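Local coordinates for amyloid-like protein 1 (Homo sapiens, PDB 3PMR) that probably binds heparin and takes part in cell adhesion through its helical E2 domain, which dimerises in a mode shared with the amyloid precursor protein, at residues Q141-H146 with Q174-R179. Numbering follows the deposited sequence.
Sequences QKEQRH and QVIEER. With PO4 (phosphate ion), chain F.
I176 reaches from helix 159-187 into the flank of antiparallel helix 126-157, local axes 10.3 Å apart; its CD1 lies 3.6 Å from CG of E143 and equally near CA of Q144. CG1 anti to the carbonyl carbon (chi1 -68°) sends CD1 that way, past the E143 stem, and this buried pair is the tight part. Beyond it the E143 and R179 side chains cross at about a right angle, with carboxylate and guanidinium planes 39° apart. NH2 of R179 stands 2.9 Å from OE2 of E143 in a salt bridge whose hydrogen bond is weak and bent, at 121°. H172 also bonds OE2, R108 pairs with OE1, and E140 holds R179 NE. Replacing E143 by an alanine would probably leave R179 NH2 and R108 NH1, already close, without the carboxylate they share and H172 without its partner. The other side is looser: the Q144 side chain meets I176 through CB, 4.0 Å from CD1, and packs on N46 of the second subunit. Away from I176, a phosphate, probably from the crystallisation liquor, takes bonds from R145 NE and NH2 and from R149, with K142 NZ 2.7 Å from its O2. The buried E143 carboxylate, with E140 nearby, thus probably offsets R108 and R179, while outward basic groups collect an anion, consistent with heparin binding.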
loop_
_atom_site.group_PDB
_atom_site.type_symbol
_atom_site.label_atom_id
_atom_site.label_comp_id
_atom_site.label_asym_id
_atom_site.label_seq_id
_atom_site.Cartn_x
_atom_site.Cartn_y
_atom_site.Cartn_z
ATOM N N GLN B 141 21.383 -8.219 5.483
ATOM C CA GLN B 141 20.552 -7.286 6.229
ATOM C C GLN B 141 19.292 -7.027 5.409
ATOM O O GLN B 141 18.189 -6.976 5.945
ATOM C CB GLN B 141 21.283 -5.964 6.457
ATOM C CG GLN B 141 20.417 -4.929 7.145
ATOM C CD GLN B 141 21.035 -3.548 7.138
ATOM O OE1 GLN B 141 21.496 -3.062 6.101
ATOM N NE2 GLN B 141 21.038 -2.898 8.296
ATOM N N LYS B 142 19.458 -6.875 4.098
ATOM C CA LYS B 142 18.307 -6.635 3.223
ATOM C C LYS B 142 17.318 -7.809 3.288
ATOM O O LYS B 142 16.110 -7.605 3.329
ATOM C CB LYS B 142 18.781 -6.422 1.784
ATOM C CG LYS B 142 17.705 -5.923 0.850
ATOM C CD LYS B 142 18.305 -5.264 -0.381
ATOM C CE LYS B 142 17.265 -4.402 -1.062
ATOM N NZ LYS B 142 16.696 -3.463 -0.062
ATOM N N GLU B 143 17.841 -9.033 3.286
ATOM C CA GLU B 143 17.005 -10.235 3.367
ATOM C C GLU B 143 16.302 -10.344 4.725
ATOM O O GLU B 143 15.165 -10.805 4.828
ATOM C CB GLU B 143 17.860 -11.483 3.125
ATOM C CG GLU B 143 17.131 -12.808 3.366
ATOM C CD GLU B 143 17.847 -13.991 2.723
ATOM O OE1 GLU B 143 18.979 -13.789 2.222
ATOM O OE2 GLU B 143 17.285 -15.113 2.720
ATOM N N GLN B 144 16.997 -9.919 5.766
ATOM C CA GLN B 144 16.445 -9.952 7.104
ATOM C C GLN B 144 15.296 -8.956 7.199
ATOM O O GLN B 144 14.215 -9.283 7.687
ATOM C CB GLN B 144 17.520 -9.592 8.127
ATOM C CG GLN B 144 16.985 -9.541 9.530
ATOM C CD GLN B 144 18.049 -9.206 10.530
ATOM O OE1 GLN B 144 18.401 -8.040 10.719
ATOM N NE2 GLN B 144 18.590 -10.234 11.174
ATOM N N ARG B 145 15.533 -7.740 6.722
ATOM C CA ARG B 145 14.508 -6.704 6.755
ATOM C C ARG B 145 13.306 -7.117 5.923
ATOM O O ARG B 145 12.165 -6.816 6.272
ATOM C CB ARG B 145 15.082 -5.373 6.249
ATOM C CG ARG B 145 15.985 -4.677 7.278
ATOM C CD ARG B 145 16.731 -3.492 6.683
ATOM N NE ARG B 145 15.835 -2.466 6.157
ATOM C CZ ARG B 145 15.036 -1.704 6.904
ATOM N NH1 ARG B 145 15.014 -1.845 8.224
ATOM N NH2 ARG B 145 14.260 -0.796 6.327
ATOM N N HIS B 146 13.559 -7.831 4.835
ATOM C CA HIS B 146 12.469 -8.267 3.981
ATOM C C HIS B 146 11.586 -9.251 4.736
ATOM O O HIS B 146 10.359 -9.166 4.691
ATOM C CB HIS B 146 13.015 -8.911 2.716
ATOM C CG HIS B 146 11.950 -9.341 1.763
ATOM N ND1 HIS B 146 11.347 -10.576 1.831
ATOM C CD2 HIS B 146 11.336 -8.674 0.757
ATOM C CE1 HIS B 146 10.402 -10.653 0.911
ATOM N NE2 HIS B 146 10.374 -9.510 0.247
ATOM N N GLN B 174 16.996 -17.541 11.580
ATOM C CA GLN B 174 18.107 -18.385 12.044
ATOM C C GLN B 174 18.979 -18.817 10.854
ATOM O O GLN B 174 20.174 -19.049 11.012
ATOM C CB GLN B 174 17.600 -19.644 12.752
ATOM C CG GLN B 174 16.793 -19.403 14.018
ATOM C CD GLN B 174 16.375 -20.712 14.685
ATOM O OE1 GLN B 174 15.938 -21.651 14.019
ATOM N NE2 GLN B 174 16.509 -20.775 16.003
ATOM N N VAL B 175 18.377 -18.940 9.671
ATOM C CA VAL B 175 19.127 -19.336 8.472
ATOM C C VAL B 175 20.053 -18.190 8.072
ATOM O O VAL B 175 21.190 -18.406 7.675
ATOM C CB VAL B 175 18.177 -19.681 7.280
ATOM C CG1 VAL B 175 18.975 -19.828 5.985
ATOM C CG2 VAL B 175 17.452 -20.979 7.556
ATOM N N ILE B 176 19.557 -16.968 8.196
ATOM C CA ILE B 176 20.331 -15.786 7.864
ATOM C C ILE B 176 21.479 -15.625 8.849
ATOM O O ILE B 176 22.595 -15.272 8.473
ATOM C CB ILE B 176 19.459 -14.534 7.939
ATOM C CG1 ILE B 176 18.423 -14.566 6.827
ATOM C CG2 ILE B 176 20.321 -13.290 7.871
ATOM C CD1 ILE B 176 17.479 -13.399 6.885
ATOM N N GLU B 177 21.188 -15.880 10.119
ATOM C CA GLU B 177 22.185 -15.755 11.171
ATOM C C GLU B 177 23.291 -16.774 10.959
ATOM O O GLU B 177 24.459 -16.500 11.211
ATOM C CB GLU B 177 21.545 -15.967 12.546
ATOM C CG GLU B 177 22.524 -15.830 13.694
ATOM N N GLU B 178 22.916 -17.954 10.488
ATOM C CA GLU B 178 23.905 -18.990 10.245
ATOM C C GLU B 178 24.756 -18.650 9.015
ATOM O O GLU B 178 25.935 -18.984 8.973
ATOM C CB GLU B 178 23.228 -20.355 10.058
ATOM C CG GLU B 178 24.175 -21.481 9.659
ATOM C CD GLU B 178 25.213 -21.804 10.729
ATOM O OE1 GLU B 178 25.380 -20.993 11.667
ATOM O OE2 GLU B 178 25.869 -22.869 10.622
ATOM N N ARG B 179 24.180 -18.003 8.008
ATOM C CA ARG B 179 24.999 -17.667 6.845
ATOM C C ARG B 179 26.045 -16.625 7.246
ATOM O O ARG B 179 27.195 -16.692 6.814
ATOM C CB ARG B 179 24.128 -17.187 5.681
ATOM C CG ARG B 179 23.572 -18.358 4.892
ATOM C CD ARG B 179 23.091 -17.946 3.519
ATOM N NE ARG B 179 21.950 -17.047 3.592
ATOM C CZ ARG B 179 20.727 -17.355 3.173
ATOM N NH1 ARG B 179 20.477 -18.547 2.646
ATOM N NH2 ARG B 179 19.754 -16.465 3.280
HETATM P P PO4 F . 15.295 -1.868 2.581
HETATM O O1 PO4 F . 14.801 -2.989 3.421
HETATM O O2 PO4 F . 16.740 -2.062 2.294
HETATM O O3 PO4 F . 14.535 -1.834 1.303
HETATM O O4 PO4 F . 15.100 -0.582 3.305
#